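Local structure of chorismate synthase (Campylobacter jejuni, 1SQ1) at residues D26-G31 / G135-M140; T209-M214 / A334-V339; D227-H232 / A341-L346; G274-G279 / E284-K289. The protein probably catalyses the reduced-FMN-dependent conversion of 5-enolpyruvylshikimate-3-phosphate to chorismate and phosphate, the last step of the pathway that feeds aromatic amino acid biosynthesis. All blocks are in the same frame, centred on the assembly; numbering follows the deposited sequence.

Contact 1: D26-G31 / G135-M140; sequences DGMPAG and GAVAAM
With CG anti to the carbonyl carbon (chi1 -80°) and a bend at chi2 (-87°), the selenomethionine Met28 brings its SE up against Val137, whose CG1 stands opposite the backbone N (chi1 171°) and reaches out from the helix. The two side chains pass alongside one another in opposite directions, and the contact is therefore lateral. Its measures are a separation of 4.1 Å between Met28 SE and Val137 CG1 and one of 4.2 Å between Met28 CG and the same methyl. Met28 SE also lies 4.0 Å from the carbonyl oxygen of Val137 and 4.4 Å from CA of Ala138, so the heavy atom rests on the helix backbone as well as on a side chain. These are van der Waals distances, and the 105 Å² of surface buried between the segments is accordingly modest. All three touching residues are buried. Segment 26-31 is the loop between strand 21-26 and helix 36-45, held partly by a hydrogen bond of Pro29 O with Thr73 OG1. Ile78 of strand 78-82 touches both Met28 and Val137, which places the loop's contact with helix 128-143 beside the N-terminal antiparallel sheet; on that helix's flank Ala138 packs against Ala341 of helix 325-346.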
loop_
_atom_site.group_PDB
_atom_site.type_symbol
_atom_site.label_atom_id
_atom_site.label_comp_id
_atom_site.label_asym_id
_atom_site.label_seq_id
_atom_site.Cartn_x
_atom_site.Cartn_y
_atom_site.Cartn_z
ATOM N N ASP A 26 0.197 14.074 3.358
ATOM C CA ASP A 26 1.583 13.656 3.349
ATOM C C ASP A 26 1.961 13.406 1.898
ATOM O O ASP A 26 1.141 12.932 1.118
ATOM C CB ASP A 26 1.722 12.385 4.204
ATOM C CG ASP A 26 3.162 11.932 4.377
ATOM O OD1 ASP A 26 4.001 12.702 4.897
ATOM O OD2 ASP A 26 3.461 10.786 3.996
ATOM N N GLY A 27 3.185 13.761 1.528
ATOM C CA GLY A 27 3.629 13.536 0.167
ATOM C C GLY A 27 3.797 14.793 -0.654
ATOM O O GLY A 27 4.302 14.735 -1.776
HETATM N N MSE A 28 3.369 15.923 -0.105
HETATM C CA MSE A 28 3.489 17.197 -0.803
HETATM C C MSE A 28 4.948 17.590 -0.941
HETATM O O MSE A 28 5.711 17.534 0.021
HETATM C CB MSE A 28 2.724 18.293 -0.061
HETATM C CG MSE A 28 1.225 18.277 -0.337
HETATM SE SE MSE A 28 0.725 19.286 -1.921
HETATM C CE MSE A 28 1.054 17.982 -3.314
ATOM N N PRO A 29 5.363 17.977 -2.157
ATOM C CA PRO A 29 6.763 18.367 -2.348
ATOM C C PRO A 29 7.083 19.661 -1.607
ATOM O O PRO A 29 6.201 20.483 -1.373
ATOM C CB PRO A 29 6.888 18.489 -3.868
ATOM C CG PRO A 29 5.511 18.824 -4.309
ATOM C CD PRO A 29 4.622 17.992 -3.428
ATOM N N ALA A 30 8.337 19.834 -1.205
ATOM C CA ALA A 30 8.713 21.042 -0.483
ATOM C C ALA A 30 8.806 22.218 -1.451
ATOM O O ALA A 30 8.890 22.047 -2.674
ATOM C CB ALA A 30 10.030 20.835 0.228
ATOM N N GLY A 31 8.761 23.416 -0.894
ATOM C CA GLY A 31 8.842 24.598 -1.721
ATOM C C GLY A 31 7.608 24.846 -2.560
ATOM O O GLY A 31 7.672 24.825 -3.788
ATOM N N GLY A 135 -8.066 18.843 -0.228
ATOM C CA GLY A 135 -8.082 19.156 -1.648
ATOM C C GLY A 135 -7.496 20.539 -1.923
ATOM O O GLY A 135 -6.774 20.735 -2.912
ATOM N N ALA A 136 -7.810 21.498 -1.050
ATOM C CA ALA A 136 -7.311 22.871 -1.164
ATOM C C ALA A 136 -5.799 22.836 -1.291
ATOM O O ALA A 136 -5.219 23.355 -2.246
ATOM C CB ALA A 136 -7.702 23.667 0.075
ATOM N N VAL A 137 -5.176 22.223 -0.290
ATOM C CA VAL A 137 -3.739 22.072 -0.246
ATOM C C VAL A 137 -3.234 21.459 -1.534
ATOM O O VAL A 137 -2.238 21.909 -2.077
ATOM C CB VAL A 137 -3.314 21.163 0.907
ATOM C CG1 VAL A 137 -1.837 20.852 0.806
ATOM C CG2 VAL A 137 -3.631 21.836 2.228
ATOM N N ALA A 138 -3.912 20.437 -2.040
ATOM C CA ALA A 138 -3.435 19.815 -3.258
ATOM C C ALA A 138 -3.555 20.741 -4.453
ATOM O O ALA A 138 -2.765 20.644 -5.386
ATOM C CB ALA A 138 -4.178 18.513 -3.518
ATOM N N ALA A 139 -4.532 21.642 -4.436
ATOM C CA ALA A 139 -4.695 22.565 -5.562
ATOM C C ALA A 139 -3.486 23.494 -5.633
ATOM O O ALA A 139 -3.117 23.957 -6.711
ATOM C CB ALA A 139 -5.969 23.373 -5.419
HETATM N N MSE A 140 -2.867 23.758 -4.484
HETATM C CA MSE A 140 -1.695 24.605 -4.453
HETATM C C MSE A 140 -0.597 24.006 -5.321
HETATM O O MSE A 140 0.075 24.723 -6.048
HETATM C CB MSE A 140 -1.230 24.801 -3.009
HETATM C CG MSE A 140 -2.155 25.704 -2.200
HETATM SE SE MSE A 140 -1.853 25.631 -0.287
HETATM C CE MSE A 140 -3.695 25.628 0.326
#

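Contact 2: T209-M214 / A334-V339; sequences TKVSGM and AMVRLV
The hydroxyl OG1 of Thr209 is hydrogen-bonded to Ser151 OG on the adjacent strand 148-156, while the other branch of Thr209, its methyl CG2, is turned to Val336. With OG1 beside the backbone N (chi1 -56°), CG2 takes the position opposite that N and meets Val336 CG2 tip to tip at 4.1 Å. Two residues further along the strand, on the same face, Val211 comes to Val336 in another way: the two side chains slide past one another, with Val211 CG2 4.0 Å from Val336 CG1. Both methyls of Val336 are thus engaged, one by each strand residue, and the intervening Lys210 directs its CB to the other face of the sheet. Across the segments the evidence is for purely apolar packing: three buried residues, two methyl pairs and 93 Å² of buried surface, with the closest CA atoms, those of Thr209 and Val336, still 8.3 Å apart. Leu288 of strand 286-292 and Leu230 of helix 226-235 also touch Val336, extending the apolar layer. Such packing of a long helix over a face of an antiparallel sheet belongs to the beta-alpha-beta sandwich of the chorismate synthases, in which helices fill the space between two sheets.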
loop_
_atom_site.group_PDB
_atom_site.type_symbol
_atom_site.label_atom_id
_atom_site.label_comp_id
_atom_site.label_asym_id
_atom_site.label_seq_id
_atom_site.Cartn_x
_atom_site.Cartn_y
_atom_site.Cartn_z
ATOM N N THR A 209 -17.795 18.535 -13.129
ATOM C CA THR A 209 -16.435 18.923 -12.779
ATOM C C THR A 209 -15.585 18.994 -14.030
ATOM O O THR A 209 -15.402 18.001 -14.733
ATOM C CB THR A 209 -15.766 17.931 -11.837
ATOM O OG1 THR A 209 -16.562 17.758 -10.656
ATOM C CG2 THR A 209 -14.401 18.454 -11.457
ATOM N N LYS A 210 -15.069 20.183 -14.298
ATOM C CA LYS A 210 -14.239 20.412 -15.461
ATOM C C LYS A 210 -12.822 20.721 -15.021
ATOM O O LYS A 210 -12.611 21.484 -14.076
ATOM C CB LYS A 210 -14.808 21.574 -16.277
ATOM C CG LYS A 210 -13.885 22.107 -17.353
ATOM C CD LYS A 210 -14.690 22.748 -18.462
ATOM C CE LYS A 210 -14.023 23.994 -19.002
ATOM N NZ LYS A 210 -14.097 25.104 -18.005
ATOM N N VAL A 211 -11.847 20.109 -15.688
ATOM C CA VAL A 211 -10.452 20.351 -15.360
ATOM C C VAL A 211 -9.734 20.823 -16.619
ATOM O O VAL A 211 -9.733 20.126 -17.639
ATOM C CB VAL A 211 -9.771 19.080 -14.824
ATOM C CG1 VAL A 211 -8.393 19.418 -14.294
ATOM C CG2 VAL A 211 -10.619 18.455 -13.733
ATOM N N SER A 212 -9.141 22.012 -16.545
ATOM C CA SER A 212 -8.426 22.609 -17.675
ATOM C C SER A 212 -6.927 22.651 -17.411
ATOM O O SER A 212 -6.480 22.468 -16.275
ATOM C CB SER A 212 -8.912 24.032 -17.908
ATOM O OG SER A 212 -8.675 24.806 -16.743
ATOM N N GLY A 213 -6.159 22.918 -18.465
ATOM C CA GLY A 213 -4.716 22.977 -18.339
ATOM C C GLY A 213 -4.189 21.607 -17.989
ATOM O O GLY A 213 -3.253 21.462 -17.205
HETATM N N MSE A 214 -4.802 20.585 -18.569
HETATM C CA MSE A 214 -4.395 19.220 -18.292
HETATM C C MSE A 214 -3.084 18.825 -18.955
HETATM O O MSE A 214 -2.879 19.087 -20.141
HETATM C CB MSE A 214 -5.501 18.253 -18.723
HETATM C CG MSE A 214 -6.595 18.060 -17.683
HETATM SE SE MSE A 214 -5.882 17.250 -16.080
HETATM C CE MSE A 214 -5.304 15.578 -16.867
ATOM N N ALA A 334 -12.570 19.015 -4.539
ATOM C CA ALA A 334 -11.464 18.643 -3.665
ATOM C C ALA A 334 -10.925 17.260 -4.015
ATOM O O ALA A 334 -9.723 17.085 -4.178
ATOM C CB ALA A 334 -11.914 18.679 -2.211
HETATM N N MSE A 335 -11.821 16.285 -4.136
HETATM C CA MSE A 335 -11.428 14.925 -4.473
HETATM C C MSE A 335 -10.705 14.826 -5.812
HETATM O O MSE A 335 -9.686 14.138 -5.920
HETATM C CB MSE A 335 -12.643 13.985 -4.488
HETATM C CG MSE A 335 -13.307 13.762 -3.144
HETATM SE SE MSE A 335 -12.079 13.329 -1.705
HETATM C CE MSE A 335 -11.426 11.596 -2.295
ATOM N N VAL A 336 -11.226 15.493 -6.837
ATOM C CA VAL A 336 -10.572 15.431 -8.140
ATOM C C VAL A 336 -9.224 16.127 -8.042
ATOM O O VAL A 336 -8.291 15.822 -8.781
ATOM C CB VAL A 336 -11.417 16.094 -9.237
ATOM C CG1 VAL A 336 -10.659 16.075 -10.546
ATOM C CG2 VAL A 336 -12.738 15.348 -9.390
ATOM N N ARG A 337 -9.119 17.044 -7.093
ATOM C CA ARG A 337 -7.886 17.772 -6.879
ATOM C C ARG A 337 -6.861 16.783 -6.346
ATOM O O ARG A 337 -5.820 16.577 -6.972
ATOM C CB ARG A 337 -8.096 18.873 -5.850
ATOM C CG ARG A 337 -7.491 20.196 -6.228
ATOM C CD ARG A 337 -8.510 21.113 -6.894
ATOM N NE ARG A 337 -9.356 21.817 -5.932
ATOM C CZ ARG A 337 -9.941 22.985 -6.201
ATOM N NH1 ARG A 337 -9.755 23.561 -7.391
ATOM N NH2 ARG A 337 -10.720 23.577 -5.302
ATOM N N LEU A 338 -7.166 16.172 -5.196
ATOM C CA LEU A 338 -6.266 15.205 -4.564
ATOM C C LEU A 338 -5.746 14.170 -5.555
ATOM O O LEU A 338 -4.543 13.922 -5.639
ATOM C CB LEU A 338 -6.971 14.497 -3.410
ATOM C CG LEU A 338 -7.252 15.341 -2.157
ATOM C CD1 LEU A 338 -8.420 14.734 -1.430
ATOM C CD2 LEU A 338 -6.039 15.412 -1.236
ATOM N N VAL A 339 -6.650 13.567 -6.313
ATOM C CA VAL A 339 -6.235 12.574 -7.290
ATOM C C VAL A 339 -5.202 13.154 -8.264
ATOM O O VAL A 339 -4.073 12.665 -8.329
ATOM C CB VAL A 339 -7.434 12.044 -8.089
ATOM C CG1 VAL A 339 -6.975 10.980 -9.067
ATOM C CG2 VAL A 339 -8.472 11.478 -7.139
#

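Contact 3: D227-H232 / A341-L346; sequences DSKLAH and ADCLLL
A buried salt bridge, flanked by apolar packing, joins helix 226-235 to the C-terminal part of helix 325-346 in the helical layer of the subunit. Within segment 227-232 Lys229 makes every contact with segment 341-346, meeting three of its residues. Its NZ donates to Asp342 OD1 at 3.0 Å, approaching from above the carboxylate plane, 59° out of it, and the two side chains cross at about a right angle. The lysine chain does not run straight to the acid: it bends mildly at chi3, and a sharper turn at chi4 (-76°) swings NZ to Asp342. CD lies 3.7 Å from Cys343 SG, and CE meets Leu346 CD1 at 4.1 Å, where the two side chains reach toward one another, tip to tip. The short helical segments run roughly antiparallel, at 149° between their directions, but their axes approach no closer than 11.6 Å. Within the helical layer of the chorismate synthase beta-alpha-beta sandwich, this stretch of the helix pair is thus joined by one long side chain rather than by close ridge packing. The carboxylate of Asp342 is gripped further by backbone amides of the N-terminal loop: Thr6 N donates to OD1, the atom shared with the lysine, and Arg7 N and Leu8 N donate to OD2, so both oxygens are engaged and the rotation of the group is restricted. Lys229 NZ has, besides Asp342, a long and weak ion pair with Asp224. Helix 226-235 also faces the fourth subunit, where Ser228 OG is hydrogen-bonded to His232 O of that subunit, and His232 O to Ser228 OG of the same neighbour.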
loop_
_atom_site.group_PDB
_atom_site.type_symbol
_atom_site.label_atom_id
_atom_site.label_comp_id
_atom_site.label_asym_id
_atom_site.label_seq_id
_atom_site.Cartn_x
_atom_site.Cartn_y
_atom_site.Cartn_z
ATOM N N ASP A 227 -8.989 7.547 -14.716
ATOM C CA ASP A 227 -10.447 7.452 -14.605
ATOM C C ASP A 227 -10.816 6.595 -13.384
ATOM O O ASP A 227 -11.712 6.962 -12.616
ATOM C CB ASP A 227 -11.076 6.907 -15.899
ATOM C CG ASP A 227 -10.318 5.744 -16.468
ATOM O OD1 ASP A 227 -10.661 5.285 -17.576
ATOM O OD2 ASP A 227 -9.369 5.290 -15.805
ATOM N N SER A 228 -10.119 5.474 -13.188
ATOM C CA SER A 228 -10.366 4.616 -12.022
ATOM C C SER A 228 -10.302 5.454 -10.748
ATOM O O SER A 228 -11.271 5.537 -10.002
ATOM C CB SER A 228 -9.316 3.507 -11.904
ATOM O OG SER A 228 -9.517 2.476 -12.852
ATOM N N LYS A 229 -9.149 6.065 -10.501
ATOM C CA LYS A 229 -8.964 6.883 -9.319
ATOM C C LYS A 229 -10.062 7.906 -9.199
ATOM O O LYS A 229 -10.575 8.144 -8.121
ATOM C CB LYS A 229 -7.625 7.614 -9.379
ATOM C CG LYS A 229 -6.400 6.758 -9.188
ATOM C CD LYS A 229 -5.152 7.544 -9.542
ATOM C CE LYS A 229 -3.992 7.138 -8.663
ATOM N NZ LYS A 229 -4.124 7.724 -7.293
ATOM N N LEU A 230 -10.420 8.528 -10.308
ATOM C CA LEU A 230 -11.447 9.550 -10.258
ATOM C C LEU A 230 -12.773 8.960 -9.848
ATOM O O LEU A 230 -13.477 9.527 -9.014
ATOM C CB LEU A 230 -11.581 10.226 -11.611
ATOM C CG LEU A 230 -10.429 11.169 -11.932
ATOM C CD1 LEU A 230 -10.476 11.517 -13.412
ATOM C CD2 LEU A 230 -10.522 12.420 -11.051
ATOM N N ALA A 231 -13.102 7.816 -10.441
ATOM C CA ALA A 231 -14.351 7.125 -10.161
ATOM C C ALA A 231 -14.435 6.709 -8.706
ATOM O O ALA A 231 -15.500 6.767 -8.088
ATOM C CB ALA A 231 -14.461 5.908 -11.040
ATOM N N HIS A 232 -13.297 6.285 -8.175
ATOM C CA HIS A 232 -13.169 5.828 -6.802
ATOM C C HIS A 232 -13.354 6.994 -5.830
ATOM O O HIS A 232 -14.107 6.889 -4.856
ATOM C CB HIS A 232 -11.795 5.180 -6.645
ATOM C CG HIS A 232 -11.512 4.607 -5.293
ATOM N ND1 HIS A 232 -11.542 5.372 -4.142
ATOM C CD2 HIS A 232 -11.059 3.389 -4.917
ATOM C CE1 HIS A 232 -11.104 4.647 -3.123
ATOM N NE2 HIS A 232 -10.804 3.445 -3.571
ATOM N N ALA A 341 -3.292 15.767 -8.203
ATOM C CA ALA A 341 -2.050 16.145 -7.559
ATOM C C ALA A 341 -1.317 14.890 -7.149
ATOM O O ALA A 341 -0.123 14.923 -6.859
ATOM C CB ALA A 341 -2.332 16.992 -6.356
ATOM N N ASP A 342 -2.041 13.774 -7.104
ATOM C CA ASP A 342 -1.428 12.501 -6.740
ATOM C C ASP A 342 -0.771 11.879 -7.985
ATOM O O ASP A 342 0.377 11.460 -7.922
ATOM C CB ASP A 342 -2.480 11.561 -6.116
ATOM C CG ASP A 342 -1.892 10.232 -5.620
ATOM O OD1 ASP A 342 -2.697 9.349 -5.248
ATOM O OD2 ASP A 342 -0.650 10.059 -5.599
ATOM N N CYS A 343 -1.471 11.847 -9.118
ATOM C CA CYS A 343 -0.887 11.274 -10.334
ATOM C C CYS A 343 0.299 12.104 -10.789
ATOM O O CYS A 343 1.236 11.591 -11.411
ATOM C CB CYS A 343 -1.887 11.252 -11.486
ATOM S SG CYS A 343 -3.460 10.467 -11.137
ATOM N N LEU A 344 0.236 13.396 -10.484
ATOM C CA LEU A 344 1.274 14.349 -10.861
ATOM C C LEU A 344 2.620 13.951 -10.251
ATOM O O LEU A 344 3.666 14.078 -10.895
ATOM C CB LEU A 344 0.851 15.755 -10.404
ATOM C CG LEU A 344 1.445 16.989 -11.079
ATOM C CD1 LEU A 344 0.672 18.224 -10.660
ATOM C CD2 LEU A 344 2.884 17.105 -10.700
ATOM N N LEU A 345 2.584 13.465 -9.012
ATOM C CA LEU A 345 3.788 13.029 -8.322
ATOM C C LEU A 345 4.156 11.604 -8.770
ATOM O O LEU A 345 5.324 11.290 -8.987
ATOM C CB LEU A 345 3.566 13.084 -6.810
ATOM C CG LEU A 345 3.256 14.494 -6.285
ATOM C CD1 LEU A 345 2.693 14.455 -4.867
ATOM C CD2 LEU A 345 4.521 15.315 -6.326
ATOM N N LEU A 346 3.159 10.747 -8.933
ATOM C CA LEU A 346 3.410 9.383 -9.366
ATOM C C LEU A 346 4.098 9.297 -10.717
ATOM O O LEU A 346 4.966 8.458 -10.930
ATOM C CB LEU A 346 2.105 8.611 -9.460
ATOM C CG LEU A 346 1.453 8.207 -8.148
ATOM C CD1 LEU A 346 0.127 7.536 -8.465
ATOM C CD2 LEU A 346 2.378 7.281 -7.369
#

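Contact 4: G274-G279 / E284-K289; sequences GGILGG and ENLILK. With SO4 (sulfate ion), chain B.
From its CB, 4.2 Å from the carbonyl oxygen of Gly274, the Leu286 side chain runs on to CD1, which lies against Gly274, Gly275 and Ile276. This methyl sits 3.6 Å from Gly275 O and equally far from Gly274 O. Leu286 CD1 also packs at 3.9 Å on Ile276 CG1, the two side chains crossing at a slant. Beside this methyl the backbones join through one hydrogen bond, Ile287 N to Gly274 O, 2.9 Å long and fairly straight at 159°; the same oxygen takes a CA-H...O contact from Leu286. Gly275 CA faces Asn285 O in a second CA-H...O contact, an approach that suits a residue without a side chain. Segment 274-279 holds the first strand and the turn of a tight beta hairpin (276-277 with 280-281), whose turn residues Gly278 and Gly279 have the positive phi values of a type I' turn, and after which the chain returns into strand 286-292 of the larger sheet. At the turn, Gly278 N donates to O2 of a sulfate ion, probably from the crystallisation liquor, at 2.7 Å and 144°. Ala239 N of the fourth subunit, a predicted FMN-binding residue, donates to that sulfate too, and Leu277 packs on Lys293 of the same neighbour.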
loop_
_atom_site.group_PDB
_atom_site.type_symbol
_atom_site.label_atom_id
_atom_site.label_comp_id
_atom_site.label_asym_id
_atom_site.label_seq_id
_atom_site.Cartn_x
_atom_site.Cartn_y
_atom_site.Cartn_z
ATOM N N GLY A 274 -13.568 12.646 -22.878
ATOM C CA GLY A 274 -13.600 13.295 -21.578
ATOM C C GLY A 274 -12.227 13.709 -21.071
ATOM O O GLY A 274 -12.109 14.267 -19.978
ATOM N N GLY A 275 -11.186 13.436 -21.860
ATOM C CA GLY A 275 -9.833 13.810 -21.479
ATOM C C GLY A 275 -8.961 12.677 -20.969
ATOM O O GLY A 275 -7.887 12.903 -20.397
ATOM N N ILE A 276 -9.417 11.450 -21.201
ATOM C CA ILE A 276 -8.719 10.250 -20.752
ATOM C C ILE A 276 -8.798 9.172 -21.831
ATOM O O ILE A 276 -9.869 8.914 -22.371
ATOM C CB ILE A 276 -9.381 9.704 -19.467
ATOM C CG1 ILE A 276 -9.318 10.756 -18.355
ATOM C CG2 ILE A 276 -8.709 8.395 -19.039
ATOM C CD1 ILE A 276 -9.878 10.288 -17.042
ATOM N N LEU A 277 -7.668 8.548 -22.143
ATOM C CA LEU A 277 -7.626 7.494 -23.153
ATOM C C LEU A 277 -6.678 6.423 -22.665
ATOM O O LEU A 277 -5.498 6.695 -22.464
ATOM C CB LEU A 277 -7.109 8.031 -24.483
ATOM C CG LEU A 277 -8.047 8.931 -25.279
ATOM C CD1 LEU A 277 -7.233 9.832 -26.212
ATOM C CD2 LEU A 277 -9.052 8.065 -26.028
ATOM N N GLY A 278 -7.183 5.209 -22.473
ATOM C CA GLY A 278 -6.335 4.138 -21.987
ATOM C C GLY A 278 -6.056 4.268 -20.501
ATOM O O GLY A 278 -5.257 3.521 -19.947
ATOM N N GLY A 279 -6.709 5.225 -19.850
ATOM C CA GLY A 279 -6.495 5.403 -18.427
ATOM C C GLY A 279 -5.500 6.486 -18.110
ATOM O O GLY A 279 -5.175 6.730 -16.951
ATOM N N GLU A 284 -6.499 17.000 -23.293
ATOM C CA GLU A 284 -7.789 17.676 -23.345
ATOM C C GLU A 284 -8.371 17.919 -21.960
ATOM O O GLU A 284 -7.946 17.312 -20.982
ATOM C CB GLU A 284 -8.764 16.867 -24.191
ATOM C CG GLU A 284 -8.375 16.821 -25.649
ATOM C CD GLU A 284 -8.342 18.203 -26.288
ATOM O OE1 GLU A 284 -7.242 18.665 -26.681
ATOM O OE2 GLU A 284 -9.421 18.833 -26.388
ATOM N N ASN A 285 -9.349 18.812 -21.881
ATOM C CA ASN A 285 -9.992 19.124 -20.612
ATOM C C ASN A 285 -10.570 17.859 -20.035
ATOM O O ASN A 285 -10.700 16.857 -20.738
ATOM C CB ASN A 285 -11.122 20.113 -20.822
ATOM C CG ASN A 285 -10.636 21.434 -21.336
ATOM O OD1 ASN A 285 -10.243 22.300 -20.557
ATOM N ND2 ASN A 285 -10.640 21.598 -22.655
ATOM N N LEU A 286 -10.939 17.910 -18.763
ATOM C CA LEU A 286 -11.505 16.745 -18.103
ATOM C C LEU A 286 -13.002 16.956 -17.933
ATOM O O LEU A 286 -13.428 17.948 -17.342
ATOM C CB LEU A 286 -10.827 16.540 -16.743
ATOM C CG LEU A 286 -10.125 15.216 -16.394
ATOM C CD1 LEU A 286 -9.385 14.607 -17.587
ATOM C CD2 LEU A 286 -9.174 15.486 -15.252
ATOM N N ILE A 287 -13.796 16.032 -18.470
ATOM C CA ILE A 287 -15.255 16.112 -18.369
ATOM C C ILE A 287 -15.762 15.024 -17.436
ATOM O O ILE A 287 -15.947 13.883 -17.846
ATOM C CB ILE A 287 -15.937 15.916 -19.740
ATOM C CG1 ILE A 287 -15.273 16.808 -20.793
ATOM C CG2 ILE A 287 -17.413 16.274 -19.637
ATOM C CD1 ILE A 287 -15.349 18.272 -20.462
ATOM N N LEU A 288 -15.995 15.395 -16.185
ATOM C CA LEU A 288 -16.450 14.453 -15.170
ATOM C C LEU A 288 -17.813 14.837 -14.641
ATOM O O LEU A 288 -18.040 15.989 -14.307
ATOM C CB LEU A 288 -15.469 14.438 -13.995
ATOM C CG LEU A 288 -14.001 14.334 -14.359
ATOM C CD1 LEU A 288 -13.168 14.228 -13.099
ATOM C CD2 LEU A 288 -13.803 13.137 -15.260
ATOM N N LYS A 289 -18.722 13.880 -14.551
ATOM C CA LYS A 289 -20.036 14.195 -14.027
ATOM C C LYS A 289 -20.368 13.282 -12.860
ATOM O O LYS A 289 -20.274 12.060 -12.980
ATOM C CB LYS A 289 -21.094 14.068 -15.121
ATOM C CG LYS A 289 -20.785 14.816 -16.402
ATOM C CD LYS A 289 -21.994 14.780 -17.297
ATOM C CE LYS A 289 -21.682 15.207 -18.721
ATOM N NZ LYS A 289 -20.821 14.194 -19.420
HETATM S S SO4 B . -10.717 3.720 -22.565
HETATM O O1 SO4 B . -9.977 2.848 -23.504
HETATM O O2 SO4 B . -9.784 4.658 -21.885
HETATM O O3 SO4 B . -11.731 4.505 -23.298
HETATM O O4 SO4 B . -11.379 2.884 -21.542
#

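In the fold
Contacts 2 and 3 lie 9 Å apart, centre to centre, and share helix 325-346, with Val339 CG1 3.4 Å from Lys229 CB. Contact 4, 10 Å from contact 2 and 12 Å from contact 3 between centres, adds the next strand of the same sheet: Val211 O and Leu286 N, 2.8 Å apart, probably form a hydrogen bond. Contact 1 packs against another flank of helix 325-346, through Ala138 CB and Ala341 CB at 3.7 Å, and stays about 13 Å from contact 4 between nearest atoms. Within the chain all four lie away from the predicted FMN-binding residues, but two of that set come from the fourth subunit: its Lys293 packs on contact 4 and its Ala239 binds the sulfate there.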